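Local coordinates for protein transcriptional regulator of the TetR/AcrR family (Thermobifida fusca YX, PDB 3DCF) that probably acts as a TetR/AcrR-family transcriptional regulator that binds cis-regulatory DNA through its helix-turn-helix domain and represses transcription, at residues 50-54 against 55-59; 76-79 against 80-84; 169-173 against 174-178. All blocks are in the same frame, centred on the assembly; numbering follows the deposited sequence.

Contact 1 (50-54 against 55-59); sequences YATSL and DDIAD
D56 OD2 gathers several donors at the start of helix 54-61. The backbone N-H of S53 reaches it at 3.0 Å between S53 N and D56 OD2, a nearly straight bond (163°) that arrives on the anti side of the carboxylate, well tilted from its plane. The hydroxyl of the same serine adds a weak bond, S53 OG to D56 OD2 at 3.1 Å. With OG between its own N and carbonyl carbon (chi1 56°), S53 swings the hydroxyl round to the oxygen that its N-H already holds. A water donates to D56 OD2 and also to A51 O, tying the carboxylate to the loop, and K47 completes the site with a salt bridge. With an alanine in place of this aspartate, the S53 N-H would probably lose its acceptor and K47 its salt-bridge partner.

The T52 side chain crosses that of D56 at a slant, CG2 4.2 Å from D56 CB, while its hydroxyl turns back to G48 O. The helical ladder starts with a weak bond from I57 N to S53 O (3.4 Å) and a sounder one from A58 N to L54 O (3.1 Å). On the inner face, L54 CD2 meets I57 CD1 at 4.3 Å; I57 packs on helix 31-46 and L54 on I68.

S53 is the N-cap and D56 the third helical residue, whose side chain returns to the N-cap N-H. This is one half of a capping box, at the entry to the first helix of the predicted helix-turn-helix motif.

Contact 2 (76-79 against 80-84); sequences EDVL and FAIVN
Four successive backbone hydrogen bonds join residues 76-79 to 80-84 within one continuous helix. F80 N donates to E76 O at 2.9 Å, I82 N to V78 O and V83 N to L79 O at 3.1 Å each. The bond from A81 N to D77 O is longer, 3.3 Å, and its donor stands above the carbonyl plane instead of on a lone pair (C=O...N angle 139°).

Side-chain carbons of the second turn press against the same carbonyl oxygens. In I82 the CG1 branch is anti to the carbonyl carbon (chi1 -66°), which lays it beside its own N and 3.4 Å from V78 O. V83 carries CG2 in the equivalent place, 3.2 Å from L79 O, while CG1 extends anti to the nitrogen. Both branched residues therefore flank the oxygens to which their amides donate.

Apolar contact between side chains is lighter. V78 CG1 and I82 CD1 meet at 4.3 Å, one turn apart on one flank of the helix. On another flank, N84 CB sits 4.2 Å above one face of the F80 ring, offset toward its rim.

The acidic groups look outward for partners: D77 forms a salt bridge with R140, and E76 OE2 is hydrogen-bonded to the hydroxyl of Y49.

These flanks are divided among different neighbours. V78 and I82 pack on helix 31-46, I82 against I37, T41 and F44; L79 and V83 both touch L128 of helix 123-130; and F80 and N84 rest on helix 138-164 at M144. The start of helix 75-98 is thereby wedged between the first helix of the DNA-binding domain and two helices of the C-terminal part of the chain.

Contact 3 (169-173 against 174-178); sequences LDVDP and TVATA
D172 holds CG anti to its nitrogen (chi1 177°), and the carboxylate turns OD1 toward the first N-H groups of helix 173-185, at T174 and V175. T177 instead keeps OG1 beside its own nitrogen (chi1 -55°), where hydroxyl and N-H can both turn to P173 O.

The sounder capping bond runs from V175 N to D172 OD1 at 3.2 Å and uses the anti lone pair of that oxygen. T174 N is nearer, 2.9 Å from D172 OD1, but strongly bent (121°), and its bond is weak. The D172 and T174 side chains lie side by side and point the same way, with T174 CB 3.2 Å from D172 OD1. The carbonyl of D172 also accepts, from A176 N at 3.1 Å, nearly in line with the C=O bond.

P173 O takes two donors from one residue: T177 N at 3.0 Å and T177 OG1 at 2.7 Å. They come from opposite faces of the carbonyl plane. The second bond gives the hydroxyl of the buried T177 a partner within its own helix and is likely to hold its rotation. Beneath the cap, the CG2 methyl of V171 touches A176 CB at 3.8 Å, and both residues lean on Y159 of helix 138-164.

The other carboxylate oxygen, D172 OD2, forms a salt bridge with R196 of the second subunit, while D172 N is hydrogen-bonded to Q205 of that subunit. The carboxylate thus serves intrachain capping and the dimer contact at once. The arrangement is a classic aspartate N-cap followed by proline in the first helical turn, here built into the dimer interface of the C-terminal domain.

In the fold
From the N terminus, the chain runs through helix 31-46 to contact 1, where the loop gives way to helix 54-61, then through helix 65-71 to contact 2 at the start of helix 75-98, and later to contact 3 at the start of helix 173-185. Each is local to a helix turn or start, so none encloses a longer loop, and the three follow in series without nesting or crossing. Contacts 1 and 2 touch, L54 CD2 lying 3.9 Å from V78 CG2, and share helix 31-46 as neighbour within the DNA-binding domain. Contact 3 lies on the opposite side of the chain's centre, its centre about 46 Å from that of contact 1, and faces the second subunit.

Contact 1 (50-54 against 55-59)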
ATOM      1  N   TYR A  50      21.659  -3.990  12.313  1.00 49.23           N
ATOM      2  CA  TYR A  50      21.693  -4.444  13.721  1.00 49.21           C
ATOM      3  C   TYR A  50      23.077  -4.878  14.228  1.00 48.58           C
ATOM      4  O   TYR A  50      23.297  -4.891  15.442  1.00 48.68           O
ATOM      5  CB  TYR A  50      20.646  -5.538  13.983  1.00 50.90           C
ATOM      6  CG  TYR A  50      19.211  -5.083  13.735  1.00 52.69           C
ATOM      7  CD1 TYR A  50      18.437  -4.486  14.754  1.00 54.47           C
ATOM      8  CD2 TYR A  50      18.621  -5.243  12.468  1.00 54.14           C
ATOM      9  CE1 TYR A  50      17.090  -4.057  14.503  1.00 54.37           C
ATOM     10  CE2 TYR A  50      17.287  -4.828  12.213  1.00 54.42           C
ATOM     11  CZ  TYR A  50      16.535  -4.239  13.225  1.00 53.88           C
ATOM     12  OH  TYR A  50      15.245  -3.857  12.926  1.00 55.62           O
ATOM     13  N   ALA A  51      23.981  -5.242  13.312  1.00 47.37           N
ATOM     14  CA  ALA A  51      25.370  -5.609  13.642  1.00 46.93           C
ATOM     15  C   ALA A  51      26.327  -4.395  13.686  1.00 46.23           C
ATOM     16  O   ALA A  51      27.456  -4.517  14.187  1.00 45.64           O
ATOM     17  CB  ALA A  51      25.894  -6.653  12.638  1.00 46.76           C
ATOM     18  N   THR A  52      25.876  -3.245  13.163  1.00 45.61           N
ATOM     19  CA  THR A  52      26.669  -1.998  13.087  1.00 45.30           C
ATOM     20  C   THR A  52      26.301  -1.010  14.197  1.00 44.48           C
ATOM     21  O   THR A  52      25.129  -0.724  14.375  1.00 45.01           O
ATOM     22  CB  THR A  52      26.407  -1.264  11.730  1.00 45.73           C
ATOM     23  OG1 THR A  52      26.555  -2.184  10.638  1.00 46.59           O
ATOM     24  CG2 THR A  52      27.352  -0.066  11.546  1.00 45.24           C
ATOM     25  N   SER A  53      27.292  -0.474  14.910  1.00 43.51           N
ATOM     26  CA  SER A  53      27.075   0.537  15.974  1.00 42.73           C
ATOM     27  C   SER A  53      27.698   1.894  15.592  1.00 41.75           C
ATOM     28  O   SER A  53      28.316   2.018  14.515  1.00 41.11           O
ATOM     29  CB  SER A  53      27.683   0.027  17.275  1.00 42.14           C
ATOM     30  OG  SER A  53      29.049  -0.275  17.100  1.00 43.62           O
ATOM     31  N   LEU A  54      27.509   2.914  16.441  1.00 41.09           N
ATOM     32  CA  LEU A  54      28.162   4.240  16.231  1.00 41.46           C
ATOM     33  C   LEU A  54      29.691   4.177  16.380  1.00 40.81           C
ATOM     34  O   LEU A  54      30.398   4.986  15.774  1.00 41.08           O
ATOM     35  CB  LEU A  54      27.587   5.364  17.126  1.00 42.23           C
ATOM     36  CG  LEU A  54      26.408   6.225  16.628  1.00 44.04           C
ATOM     37  CD1 LEU A  54      25.977   7.198  17.735  1.00 45.70           C
ATOM     38  CD2 LEU A  54      26.755   7.018  15.357  1.00 40.39           C
ATOM     39  N   ASP A  55      30.173   3.230  17.187  1.00 40.26           N
ATOM     40  CA  ASP A  55      31.620   2.956  17.369  1.00 40.21           C
ATOM     41  C   ASP A  55      32.275   2.453  16.075  1.00 38.82           C
ATOM     42  O   ASP A  55      33.410   2.819  15.780  1.00 38.26           O
ATOM     43  CB  ASP A  55      31.820   1.894  18.457  1.00 40.99           C
ATOM     44  CG  ASP A  55      31.294   2.339  19.799  1.00 45.60           C
ATOM     45  OD1 ASP A  55      32.005   3.124  20.466  1.00 50.98           O
ATOM     46  OD2 ASP A  55      30.176   1.896  20.178  1.00 51.34           O
ATOM     47  N   ASP A  56      31.557   1.595  15.337  1.00 38.43           N
ATOM     48  CA  ASP A  56      32.006   1.060  14.038  1.00 38.62           C
ATOM     49  C   ASP A  56      32.120   2.156  12.965  1.00 38.15           C
ATOM     50  O   ASP A  56      33.106   2.182  12.218  1.00 37.22           O
ATOM     51  CB  ASP A  56      31.048  -0.027  13.522  1.00 38.94           C
ATOM     52  CG  ASP A  56      31.014  -1.276  14.408  1.00 41.27           C
ATOM     53  OD1 ASP A  56      32.070  -1.672  14.949  1.00 45.91           O
ATOM     54  OD2 ASP A  56      29.920  -1.874  14.531  1.00 40.01           O
ATOM     55  N   ILE A  57      31.116   3.044  12.901  1.00 38.08           N
ATOM     56  CA  ILE A  57      31.076   4.175  11.934  1.00 38.51           C
ATOM     57  C   ILE A  57      32.235   5.135  12.215  1.00 37.87           C
ATOM     58  O   ILE A  57      32.953   5.508  11.293  1.00 37.35           O
ATOM     59  CB  ILE A  57      29.707   4.941  11.958  1.00 38.99           C
ATOM     60  CG1 ILE A  57      28.558   4.020  11.502  1.00 39.77           C
ATOM     61  CG2 ILE A  57      29.750   6.189  11.060  1.00 37.69           C
ATOM     62  CD1 ILE A  57      27.154   4.559  11.820  1.00 38.76           C
ATOM     63  N   ALA A  58      32.398   5.502  13.493  1.00 38.22           N
ATOM     64  CA  ALA A  58      33.514   6.342  13.981  1.00 38.44           C
ATOM     65  C   ALA A  58      34.888   5.745  13.648  1.00 38.67           C
ATOM     66  O   ALA A  58      35.812   6.484  13.311  1.00 38.10           O
ATOM     67  CB  ALA A  58      33.407   6.558  15.494  1.00 37.47           C
ATOM     68  N   ASP A  59      35.008   4.420  13.761  1.00 39.77           N
ATOM     69  CA  ASP A  59      36.245   3.699  13.440  1.00 40.75           C
ATOM     70  C   ASP A  59      36.636   3.833  11.950  1.00 41.09           C
ATOM     71  O   ASP A  59      37.760   4.245  11.647  1.00 41.39           O
ATOM     72  CB  ASP A  59      36.116   2.212  13.816  1.00 41.16           C
ATOM     73  CG  ASP A  59      37.422   1.445  13.630  1.00 42.69           C
ATOM     74  OD1 ASP A  59      38.392   1.775  14.330  1.00 48.92           O
ATOM     75  OD2 ASP A  59      37.472   0.514  12.794  1.00 45.38           O
TER
HETATM   76  O   HOH W   1      29.149  -3.518  16.345  1.00 42.88           O

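Contact 2 (76-79 against 80-84)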
ATOM      1  N   GLU A  76      20.049   5.369  14.993  1.00 42.75           N
ATOM      2  CA  GLU A  76      18.706   5.689  14.490  1.00 42.49           C
ATOM      3  C   GLU A  76      18.709   7.081  13.852  1.00 41.96           C
ATOM      4  O   GLU A  76      18.105   7.272  12.793  1.00 41.84           O
ATOM      5  CB  GLU A  76      17.633   5.608  15.602  1.00 43.07           C
ATOM      6  CG  GLU A  76      17.266   4.172  16.086  1.00 47.54           C
ATOM      7  CD  GLU A  76      18.346   3.465  16.936  1.00 53.85           C
ATOM      8  OE1 GLU A  76      19.061   4.145  17.716  1.00 55.99           O
ATOM      9  OE2 GLU A  76      18.469   2.219  16.833  1.00 57.62           O
ATOM     10  N   ASP A  77      19.382   8.038  14.506  1.00 41.72           N
ATOM     11  CA  ASP A  77      19.563   9.396  13.961  1.00 41.55           C
ATOM     12  C   ASP A  77      20.377   9.366  12.655  1.00 41.22           C
ATOM     13  O   ASP A  77      20.152  10.214  11.798  1.00 42.36           O
ATOM     14  CB  ASP A  77      20.241  10.353  14.972  1.00 42.25           C
ATOM     15  CG  ASP A  77      19.391  10.617  16.220  1.00 45.80           C
ATOM     16  OD1 ASP A  77      18.148  10.756  16.094  1.00 48.91           O
ATOM     17  OD2 ASP A  77      19.971  10.703  17.334  1.00 48.94           O
ATOM     18  N   VAL A  78      21.317   8.414  12.520  1.00 39.95           N
ATOM     19  CA  VAL A  78      22.079   8.222  11.270  1.00 39.46           C
ATOM     20  C   VAL A  78      21.149   7.651  10.193  1.00 38.30           C
ATOM     21  O   VAL A  78      21.196   8.093   9.043  1.00 36.98           O
ATOM     22  CB  VAL A  78      23.312   7.291  11.426  1.00 39.40           C
ATOM     23  CG1 VAL A  78      24.052   7.172  10.107  1.00 38.11           C
ATOM     24  CG2 VAL A  78      24.266   7.819  12.502  1.00 38.98           C
ATOM     25  N   LEU A  79      20.301   6.692  10.578  1.00 38.23           N
ATOM     26  CA  LEU A  79      19.340   6.103   9.646  1.00 38.91           C
ATOM     27  C   LEU A  79      18.306   7.125   9.114  1.00 39.53           C
ATOM     28  O   LEU A  79      17.949   7.069   7.924  1.00 39.72           O
ATOM     29  CB  LEU A  79      18.650   4.888  10.253  1.00 39.03           C
ATOM     30  CG  LEU A  79      17.812   4.014   9.299  1.00 39.19           C
ATOM     31  CD1 LEU A  79      18.581   3.524   8.052  1.00 38.38           C
ATOM     32  CD2 LEU A  79      17.264   2.830  10.082  1.00 38.81           C
ATOM     33  N   PHE A  80      17.853   8.050   9.972  1.00 39.20           N
ATOM     34  CA  PHE A  80      16.955   9.142   9.548  1.00 38.78           C
ATOM     35  C   PHE A  80      17.638  10.008   8.477  1.00 38.28           C
ATOM     36  O   PHE A  80      17.056  10.270   7.420  1.00 38.51           O
ATOM     37  CB  PHE A  80      16.522  10.015  10.737  1.00 39.87           C
ATOM     38  CG  PHE A  80      15.746  11.250  10.332  1.00 39.80           C
ATOM     39  CD1 PHE A  80      14.400  11.151   9.956  1.00 40.15           C
ATOM     40  CD2 PHE A  80      16.369  12.511  10.303  1.00 41.71           C
ATOM     41  CE1 PHE A  80      13.671  12.302   9.549  1.00 42.45           C
ATOM     42  CE2 PHE A  80      15.660  13.667   9.906  1.00 41.11           C
ATOM     43  CZ  PHE A  80      14.303  13.565   9.533  1.00 42.50           C
ATOM     44  N   ALA A  81      18.867  10.438   8.773  1.00 37.30           N
ATOM     45  CA  ALA A  81      19.691  11.231   7.861  1.00 36.42           C
ATOM     46  C   ALA A  81      19.842  10.582   6.473  1.00 36.07           C
ATOM     47  O   ALA A  81      19.749  11.285   5.467  1.00 35.64           O
ATOM     48  CB  ALA A  81      21.063  11.487   8.479  1.00 35.48           C
ATOM     49  N   ILE A  82      20.063   9.260   6.437  1.00 36.11           N
ATOM     50  CA  ILE A  82      20.165   8.489   5.170  1.00 36.96           C
ATOM     51  C   ILE A  82      18.840   8.514   4.390  1.00 37.24           C
ATOM     52  O   ILE A  82      18.842   8.738   3.170  1.00 36.73           O
ATOM     53  CB  ILE A  82      20.579   6.996   5.390  1.00 37.08           C
ATOM     54  CG1 ILE A  82      22.001   6.892   5.944  1.00 37.84           C
ATOM     55  CG2 ILE A  82      20.530   6.188   4.072  1.00 35.84           C
ATOM     56  CD1 ILE A  82      22.322   5.503   6.482  1.00 37.38           C
ATOM     57  N   VAL A  83      17.732   8.293   5.104  1.00 37.55           N
ATOM     58  CA  VAL A  83      16.387   8.314   4.503  1.00 37.87           C
ATOM     59  C   VAL A  83      15.975   9.726   4.051  1.00 38.24           C
ATOM     60  O   VAL A  83      15.410   9.868   2.960  1.00 37.64           O
ATOM     61  CB  VAL A  83      15.311   7.734   5.449  1.00 37.85           C
ATOM     62  CG1 VAL A  83      13.911   7.818   4.809  1.00 36.07           C
ATOM     63  CG2 VAL A  83      15.657   6.286   5.810  1.00 38.26           C
ATOM     64  N   ASN A  84      16.251  10.750   4.871  1.00 38.78           N
ATOM     65  CA  ASN A  84      15.901  12.144   4.510  1.00 38.92           C
ATOM     66  C   ASN A  84      16.682  12.609   3.271  1.00 38.70           C
ATOM     67  O   ASN A  84      16.140  13.356   2.459  1.00 39.14           O
ATOM     68  CB  ASN A  84      16.076  13.125   5.692  1.00 39.44           C
ATOM     69  CG  ASN A  84      15.336  14.476   5.487  1.00 40.05           C
ATOM     70  OD1 ASN A  84      14.413  14.596   4.673  1.00 45.92           O
ATOM     71  ND2 ASN A  84      15.737  15.489   6.260  1.00 42.68           N
TER

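Contact 3 (169-173 against 174-178)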
ATOM      1  N   LEU A 169      -8.180  11.516 -18.535  1.00 40.48           N
ATOM      2  CA  LEU A 169      -9.504  11.015 -18.083  1.00 40.27           C
ATOM      3  C   LEU A 169     -10.084  11.941 -17.023  1.00 40.42           C
ATOM      4  O   LEU A 169      -9.400  12.261 -16.042  1.00 40.90           O
ATOM      5  CB  LEU A 169      -9.419   9.593 -17.492  1.00 40.29           C
ATOM      6  CG  LEU A 169     -10.758   8.916 -17.112  1.00 40.57           C
ATOM      7  CD1 LEU A 169     -11.562   8.571 -18.358  1.00 38.74           C
ATOM      8  CD2 LEU A 169     -10.541   7.678 -16.272  1.00 39.23           C
ATOM      9  N   ASP A 170     -11.341  12.338 -17.219  1.00 40.54           N
ATOM     10  CA  ASP A 170     -12.012  13.290 -16.333  1.00 40.56           C
ATOM     11  C   ASP A 170     -12.468  12.600 -15.025  1.00 40.58           C
ATOM     12  O   ASP A 170     -13.604  12.147 -14.901  1.00 40.90           O
ATOM     13  CB  ASP A 170     -13.166  14.019 -17.080  1.00 40.93           C
ATOM     14  CG  ASP A 170     -13.603  15.353 -16.413  1.00 42.31           C
ATOM     15  OD1 ASP A 170     -13.457  15.565 -15.181  1.00 45.59           O
ATOM     16  OD2 ASP A 170     -14.123  16.215 -17.159  1.00 49.09           O
ATOM     17  N   VAL A 171     -11.526  12.514 -14.082  1.00 40.09           N
ATOM     18  CA  VAL A 171     -11.752  12.041 -12.696  1.00 39.16           C
ATOM     19  C   VAL A 171     -11.095  13.076 -11.776  1.00 37.79           C
ATOM     20  O   VAL A 171     -10.224  13.824 -12.216  1.00 37.52           O
ATOM     21  CB  VAL A 171     -11.153  10.616 -12.419  1.00 39.16           C
ATOM     22  CG1 VAL A 171     -11.793   9.567 -13.342  1.00 37.54           C
ATOM     23  CG2 VAL A 171      -9.617  10.600 -12.556  1.00 37.80           C
ATOM     24  N   ASP A 172     -11.516  13.116 -10.515  1.00 37.11           N
ATOM     25  CA  ASP A 172     -10.964  14.044  -9.523  1.00 36.78           C
ATOM     26  C   ASP A 172      -9.426  13.890  -9.445  1.00 36.65           C
ATOM     27  O   ASP A 172      -8.956  12.762  -9.320  1.00 37.19           O
ATOM     28  CB  ASP A 172     -11.613  13.781  -8.152  1.00 37.31           C
ATOM     29  CG  ASP A 172     -11.050  14.660  -7.047  1.00 38.65           C
ATOM     30  OD1 ASP A 172     -10.038  14.260  -6.438  1.00 41.15           O
ATOM     31  OD2 ASP A 172     -11.638  15.731  -6.777  1.00 42.23           O
ATOM     32  N   PRO A 173      -8.648  14.996  -9.558  1.00 36.71           N
ATOM     33  CA  PRO A 173      -7.164  14.950  -9.462  1.00 36.53           C
ATOM     34  C   PRO A 173      -6.578  14.231  -8.238  1.00 36.17           C
ATOM     35  O   PRO A 173      -5.578  13.509  -8.376  1.00 36.21           O
ATOM     36  CB  PRO A 173      -6.767  16.434  -9.413  1.00 36.33           C
ATOM     37  CG  PRO A 173      -7.831  17.137 -10.103  1.00 36.75           C
ATOM     38  CD  PRO A 173      -9.106  16.376  -9.811  1.00 37.15           C
ATOM     39  N   THR A 174      -7.198  14.432  -7.070  1.00 35.49           N
ATOM     40  CA  THR A 174      -6.745  13.797  -5.826  1.00 35.32           C
ATOM     41  C   THR A 174      -6.876  12.274  -5.885  1.00 34.74           C
ATOM     42  O   THR A 174      -5.967  11.576  -5.447  1.00 35.01           O
ATOM     43  CB  THR A 174      -7.491  14.334  -4.577  1.00 35.76           C
ATOM     44  OG1 THR A 174      -7.550  15.762  -4.644  1.00 38.48           O
ATOM     45  CG2 THR A 174      -6.783  13.905  -3.291  1.00 36.37           C
ATOM     46  N   VAL A 175      -7.985  11.776  -6.436  1.00 34.76           N
ATOM     47  CA  VAL A 175      -8.232  10.321  -6.579  1.00 34.63           C
ATOM     48  C   VAL A 175      -7.282   9.665  -7.591  1.00 34.41           C
ATOM     49  O   VAL A 175      -6.774   8.571  -7.331  1.00 34.72           O
ATOM     50  CB  VAL A 175      -9.699  10.003  -6.995  1.00 34.86           C
ATOM     51  CG1 VAL A 175      -9.909   8.470  -7.220  1.00 33.28           C
ATOM     52  CG2 VAL A 175     -10.671  10.542  -5.953  1.00 34.36           C
ATOM     53  N   ALA A 176      -7.067  10.325  -8.736  1.00 33.10           N
ATOM     54  CA  ALA A 176      -6.148   9.824  -9.760  1.00 32.35           C
ATOM     55  C   ALA A 176      -4.732   9.750  -9.209  1.00 31.62           C
ATOM     56  O   ALA A 176      -4.123   8.694  -9.263  1.00 31.72           O
ATOM     57  CB  ALA A 176      -6.182  10.698 -11.032  1.00 32.01           C
ATOM     58  N   THR A 177      -4.260  10.858  -8.635  1.00 30.95           N
ATOM     59  CA  THR A 177      -2.898  10.989  -8.067  1.00 31.22           C
ATOM     60  C   THR A 177      -2.563   9.929  -6.987  1.00 31.23           C
ATOM     61  O   THR A 177      -1.511   9.280  -7.076  1.00 32.45           O
ATOM     62  CB  THR A 177      -2.669  12.440  -7.530  1.00 31.34           C
ATOM     63  OG1 THR A 177      -2.936  13.364  -8.589  1.00 32.39           O
ATOM     64  CG2 THR A 177      -1.238  12.662  -6.980  1.00 29.41           C
ATOM     65  N   ALA A 178      -3.453   9.743  -6.009  1.00 30.21           N
ATOM     66  CA  ALA A 178      -3.279   8.722  -4.946  1.00 30.52           C
ATOM     67  C   ALA A 178      -3.358   7.284  -5.480  1.00 30.36           C
ATOM     68  O   ALA A 178      -2.659   6.395  -4.970  1.00 30.52           O
ATOM     69  CB  ALA A 178      -4.311   8.917  -3.804  1.00 29.82           C
TER